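Local coordinates for dockerin type 1 (Clostridium thermocellum, PDB 4DH2), which serves as the dockerin module of a probable glycoside hydrolase, binding two calcium ions and docking onto a type I cohesin of the Clostridium thermocellum cellulosome, at residues A5-N17 with F35-N47. Residues are numbered along the deposited sequence; the frame is centred on the assembly and turned at random.
Sequences AVIGDVNADGVVN and FPADDDMWVGDVN. With CA (calcium ion), chain H; CA (calcium ion), chain I; SO4 (sulfate ion), chain J.
W42 CG lies opposite the backbone N (chi1 177°), which brings the indole across to residues 5-7, where I7, its CG1 beside the backbone N (chi1 -63°), lays CG1 over one face of the ring toward the rim. W42 NE1 then gives A5 O a nearly straight hydrogen bond of 3.0 Å; the acceptor lies in the indole plane, while the donor stands above the carbonyl plane. The other branch of I7, CG2, reaches V46 CG1 at 3.9 Å.

Next along the chain, G8 N donates to V43 O at 2.8 Å. The positive phi of G8 belongs to the type II turn V6-D9 that leads into the first calcium loop. V10 fills the middle: its CB sits over one face of the F35 ring, 3.8 Å from the centroid, a CH-pi contact, and its CG1 meets V43 CG2. A37 N closes the far end with a 3.0 Å bond to V10 O, beside the packing of A12 CB on A37 CB.

D9, N11, D13 and D20 bind one calcium with backbone V15 O; D45, N47, D49 and D56 bind the other with backbone V51 O; a water completes each site. Three hydrogen bonds and an apolar centre thus join this type I dockerin's first EF-hand-like loop and the residues before it to segment 35-47, which leads into the second, probably helping fix the two calcium sites relative to each other.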
loop_
_atom_site.group_PDB
_atom_site.type_symbol
_atom_site.label_atom_id
_atom_site.label_comp_id
_atom_site.label_asym_id
_atom_site.label_seq_id
_atom_site.Cartn_x
_atom_site.Cartn_y
_atom_site.Cartn_z
ATOM N N ALA B 5 11.325 -23.633 -3.183
ATOM C CA ALA B 5 10.594 -22.691 -2.341
ATOM C C ALA B 5 10.535 -21.316 -2.986
ATOM O O ALA B 5 11.215 -21.046 -3.996
ATOM C CB ALA B 5 11.224 -22.602 -0.982
ATOM N N VAL B 6 9.731 -20.428 -2.408
ATOM C CA VAL B 6 9.398 -19.206 -3.124
ATOM C C VAL B 6 10.396 -18.092 -2.845
ATOM O O VAL B 6 10.675 -17.783 -1.691
ATOM C CB VAL B 6 7.968 -18.709 -2.790
ATOM C CG1 VAL B 6 7.698 -17.401 -3.513
ATOM C CG2 VAL B 6 6.914 -19.778 -3.163
ATOM N N ILE B 7 10.917 -17.494 -3.917
ATOM C CA ILE B 7 11.901 -16.414 -3.811
ATOM C C ILE B 7 11.253 -15.173 -3.210
ATOM O O ILE B 7 10.199 -14.708 -3.666
ATOM C CB ILE B 7 12.511 -16.113 -5.185
ATOM C CG1 ILE B 7 13.263 -17.352 -5.682
ATOM C CG2 ILE B 7 13.464 -14.919 -5.113
ATOM C CD1 ILE B 7 13.782 -17.235 -7.120
ATOM N N GLY B 8 11.858 -14.663 -2.145
ATOM C CA GLY B 8 11.283 -13.522 -1.457
ATOM C C GLY B 8 10.438 -13.969 -0.288
ATOM O O GLY B 8 10.092 -13.158 0.558
ATOM N N ASP B 9 10.114 -15.275 -0.219
ATOM C CA ASP B 9 9.210 -15.760 0.816
ATOM C C ASP B 9 10.017 -16.250 2.011
ATOM O O ASP B 9 10.261 -17.455 2.199
ATOM C CB ASP B 9 8.304 -16.881 0.266
ATOM C CG ASP B 9 7.403 -17.461 1.320
ATOM O OD1 ASP B 9 7.188 -16.815 2.357
ATOM O OD2 ASP B 9 6.912 -18.608 1.135
ATOM N N VAL B 10 10.475 -15.295 2.808
ATOM C CA VAL B 10 11.440 -15.597 3.837
ATOM C C VAL B 10 10.847 -16.211 5.103
ATOM O O VAL B 10 11.600 -16.673 5.934
ATOM C CB VAL B 10 12.307 -14.356 4.199
ATOM C CG1 VAL B 10 13.009 -13.824 2.944
ATOM C CG2 VAL B 10 11.486 -13.287 4.879
ATOM N N ASN B 11 9.518 -16.243 5.246
ATOM C CA ASN B 11 8.914 -16.990 6.356
ATOM C C ASN B 11 8.226 -18.270 5.883
ATOM O O ASN B 11 7.561 -18.930 6.664
ATOM C CB ASN B 11 7.931 -16.144 7.175
ATOM C CG ASN B 11 6.804 -15.540 6.353
ATOM O OD1 ASN B 11 6.602 -15.834 5.167
ATOM N ND2 ASN B 11 6.051 -14.662 7.002
ATOM N N ALA B 12 8.408 -18.595 4.607
ATOM C CA ALA B 12 7.942 -19.861 4.035
ATOM C C ALA B 12 6.447 -20.071 4.274
ATOM O O ALA B 12 6.015 -21.161 4.669
ATOM C CB ALA B 12 8.776 -21.053 4.607
ATOM N N ASP B 13 5.642 -19.045 4.026
ATOM C CA ASP B 13 4.204 -19.203 4.219
ATOM C C ASP B 13 3.512 -19.245 2.861
ATOM O O ASP B 13 2.294 -19.216 2.781
ATOM C CB ASP B 13 3.616 -18.137 5.154
ATOM C CG ASP B 13 3.594 -16.745 4.539
ATOM O OD1 ASP B 13 4.151 -16.556 3.438
ATOM O OD2 ASP B 13 3.009 -15.837 5.167
ATOM N N GLY B 14 4.298 -19.321 1.786
ATOM C CA GLY B 14 3.737 -19.465 0.455
ATOM C C GLY B 14 3.597 -18.201 -0.362
ATOM O O GLY B 14 3.406 -18.274 -1.576
ATOM N N VAL B 15 3.695 -17.041 0.284
ATOM C CA VAL B 15 3.401 -15.778 -0.380
ATOM C C VAL B 15 4.445 -14.728 0.025
ATOM O O VAL B 15 5.078 -14.867 1.065
ATOM C CB VAL B 15 1.999 -15.253 0.003
ATOM C CG1 VAL B 15 1.912 -15.011 1.484
ATOM C CG2 VAL B 15 1.667 -13.982 -0.768
ATOM N N VAL B 16 4.625 -13.725 -0.831
ATOM C CA VAL B 16 5.513 -12.612 -0.543
ATOM C C VAL B 16 4.650 -11.409 -0.207
ATOM O O VAL B 16 3.909 -10.908 -1.064
ATOM C CB VAL B 16 6.402 -12.323 -1.747
ATOM C CG1 VAL B 16 7.304 -11.148 -1.462
ATOM C CG2 VAL B 16 7.217 -13.585 -2.091
ATOM N N ASN B 17 4.726 -10.947 1.039
ATOM C CA ASN B 17 3.945 -9.808 1.459
ATOM C C ASN B 17 4.707 -9.024 2.526
ATOM O O ASN B 17 5.926 -9.226 2.717
ATOM C CB ASN B 17 2.547 -10.231 1.975
ATOM C CG ASN B 17 2.602 -11.144 3.186
ATOM O OD1 ASN B 17 3.609 -11.204 3.891
ATOM N ND2 ASN B 17 1.503 -11.894 3.435
ATOM N N PHE B 35 16.251 -16.015 9.205
ATOM C CA PHE B 35 14.879 -16.107 8.689
ATOM C C PHE B 35 14.185 -17.363 9.194
ATOM O O PHE B 35 14.839 -18.366 9.484
ATOM C CB PHE B 35 14.879 -16.143 7.162
ATOM C CG PHE B 35 15.250 -14.851 6.521
ATOM C CD1 PHE B 35 14.641 -13.673 6.895
ATOM C CD2 PHE B 35 16.196 -14.820 5.522
ATOM C CE1 PHE B 35 14.975 -12.490 6.292
ATOM C CE2 PHE B 35 16.538 -13.637 4.916
ATOM C CZ PHE B 35 15.934 -12.473 5.302
ATOM N N PRO B 36 12.847 -17.320 9.299
ATOM C CA PRO B 36 12.139 -18.565 9.630
ATOM C C PRO B 36 12.299 -19.635 8.542
ATOM O O PRO B 36 12.358 -20.824 8.843
ATOM C CB PRO B 36 10.677 -18.123 9.732
ATOM C CG PRO B 36 10.743 -16.657 10.093
ATOM C CD PRO B 36 11.978 -16.131 9.394
ATOM N N ALA B 37 12.368 -19.223 7.285
ATOM C CA ALA B 37 12.553 -20.180 6.202
ATOM C C ALA B 37 13.954 -20.797 6.279
ATOM O O ALA B 37 14.874 -20.216 6.873
ATOM C CB ALA B 37 12.328 -19.510 4.850
ATOM N N ASP B 38 14.109 -21.965 5.657
ATOM C CA ASP B 38 15.353 -22.743 5.713
ATOM C C ASP B 38 16.573 -22.109 5.041
ATOM O O ASP B 38 17.574 -21.806 5.696
ATOM C CB ASP B 38 15.146 -24.112 5.053
ATOM C CG ASP B 38 14.444 -25.107 5.960
ATOM O OD1 ASP B 38 14.553 -24.978 7.199
ATOM O OD2 ASP B 38 13.793 -26.028 5.418
ATOM N N ASP B 39 16.502 -21.973 3.722
ATOM C CA ASP B 39 17.672 -21.621 2.931
ATOM C C ASP B 39 17.707 -20.101 2.729
ATOM O O ASP B 39 17.112 -19.597 1.779
ATOM C CB ASP B 39 17.594 -22.339 1.575
ATOM C CG ASP B 39 18.880 -22.203 0.753
ATOM O OD1 ASP B 39 19.671 -21.257 0.989
ATOM O OD2 ASP B 39 19.089 -23.046 -0.147
ATOM N N ASP B 40 18.398 -19.390 3.614
ATOM C CA ASP B 40 18.406 -17.929 3.594
ATOM C C ASP B 40 18.726 -17.374 2.220
ATOM O O ASP B 40 18.071 -16.450 1.734
ATOM C CB ASP B 40 19.448 -17.389 4.570
ATOM C CG ASP B 40 19.091 -17.664 6.003
ATOM O OD1 ASP B 40 17.912 -17.978 6.269
ATOM O OD2 ASP B 40 19.992 -17.580 6.867
ATOM N N MET B 41 19.770 -17.916 1.612
ATOM C CA MET B 41 20.244 -17.375 0.365
ATOM C C MET B 41 19.222 -17.626 -0.749
ATOM O O MET B 41 18.992 -16.770 -1.599
ATOM C CB MET B 41 21.608 -17.967 0.029
ATOM C CG MET B 41 22.332 -17.216 -1.063
ATOM S SD MET B 41 22.844 -15.509 -0.674
ATOM C CE MET B 41 24.122 -15.827 0.554
ATOM N N TRP B 42 18.583 -18.787 -0.754
ATOM C CA TRP B 42 17.626 -19.046 -1.820
ATOM C C TRP B 42 16.433 -18.081 -1.716
ATOM O O TRP B 42 16.064 -17.419 -2.691
ATOM C CB TRP B 42 17.137 -20.492 -1.812
ATOM C CG TRP B 42 16.124 -20.655 -2.865
ATOM C CD1 TRP B 42 14.787 -20.784 -2.692
ATOM C CD2 TRP B 42 16.354 -20.635 -4.282
ATOM N NE1 TRP B 42 14.160 -20.866 -3.911
ATOM C CE2 TRP B 42 15.099 -20.778 -4.905
ATOM C CE3 TRP B 42 17.498 -20.521 -5.081
ATOM C CZ2 TRP B 42 14.951 -20.810 -6.291
ATOM C CZ3 TRP B 42 17.352 -20.554 -6.462
ATOM C CH2 TRP B 42 16.085 -20.699 -7.051
ATOM N N VAL B 43 15.891 -17.939 -0.515
ATOM C CA VAL B 43 14.719 -17.085 -0.337
ATOM C C VAL B 43 15.053 -15.603 -0.250
ATOM O O VAL B 43 14.229 -14.762 -0.639
ATOM C CB VAL B 43 13.898 -17.484 0.910
ATOM C CG1 VAL B 43 13.427 -18.929 0.785
ATOM C CG2 VAL B 43 14.719 -17.285 2.199
ATOM N N GLY B 44 16.219 -15.261 0.290
ATOM C CA GLY B 44 16.520 -13.861 0.574
ATOM C C GLY B 44 17.310 -13.129 -0.470
ATOM O O GLY B 44 17.258 -11.899 -0.505
ATOM N N ASP B 45 18.095 -13.847 -1.282
ATOM C CA ASP B 45 18.875 -13.202 -2.337
ATOM C C ASP B 45 18.003 -13.173 -3.585
ATOM O O ASP B 45 18.044 -14.106 -4.398
ATOM C CB ASP B 45 20.150 -13.982 -2.641
ATOM C CG ASP B 45 20.868 -13.474 -3.874
ATOM O OD1 ASP B 45 20.733 -12.288 -4.192
ATOM O OD2 ASP B 45 21.571 -14.271 -4.552
ATOM N N VAL B 46 17.209 -12.120 -3.728
ATOM C CA VAL B 46 16.176 -12.110 -4.765
ATOM C C VAL B 46 16.689 -11.635 -6.118
ATOM O O VAL B 46 16.039 -11.873 -7.135
ATOM C CB VAL B 46 14.964 -11.264 -4.372
ATOM C CG1 VAL B 46 14.355 -11.758 -3.091
ATOM C CG2 VAL B 46 15.341 -9.802 -4.245
ATOM N N ASN B 47 17.832 -10.958 -6.138
ATOM C CA ASN B 47 18.420 -10.508 -7.405
ATOM C C ASN B 47 19.502 -11.465 -7.892
ATOM O O ASN B 47 20.005 -11.327 -9.003
ATOM C CB ASN B 47 18.941 -9.065 -7.341
ATOM C CG ASN B 47 20.141 -8.912 -6.447
ATOM O OD1 ASN B 47 20.281 -9.646 -5.498
ATOM N ND2 ASN B 47 20.986 -7.933 -6.727
HETATM CA CA CA H . 5.955 -14.934 3.168
HETATM CA CA CA I . 21.066 -10.101 -3.345
HETATM S S SO4 J . 21.084 -5.393 -9.255
HETATM O O1 SO4 J . 20.170 -4.287 -8.988
HETATM O O2 SO4 J . 22.049 -5.430 -8.158
HETATM O O3 SO4 J . 20.349 -6.647 -9.377
HETATM O O4 SO4 J . 21.778 -5.175 -10.526
HETATM O O HOH W 1 4.431 -13.684 4.570
HETATM O O HOH W 2 22.080 -8.044 -3.196
#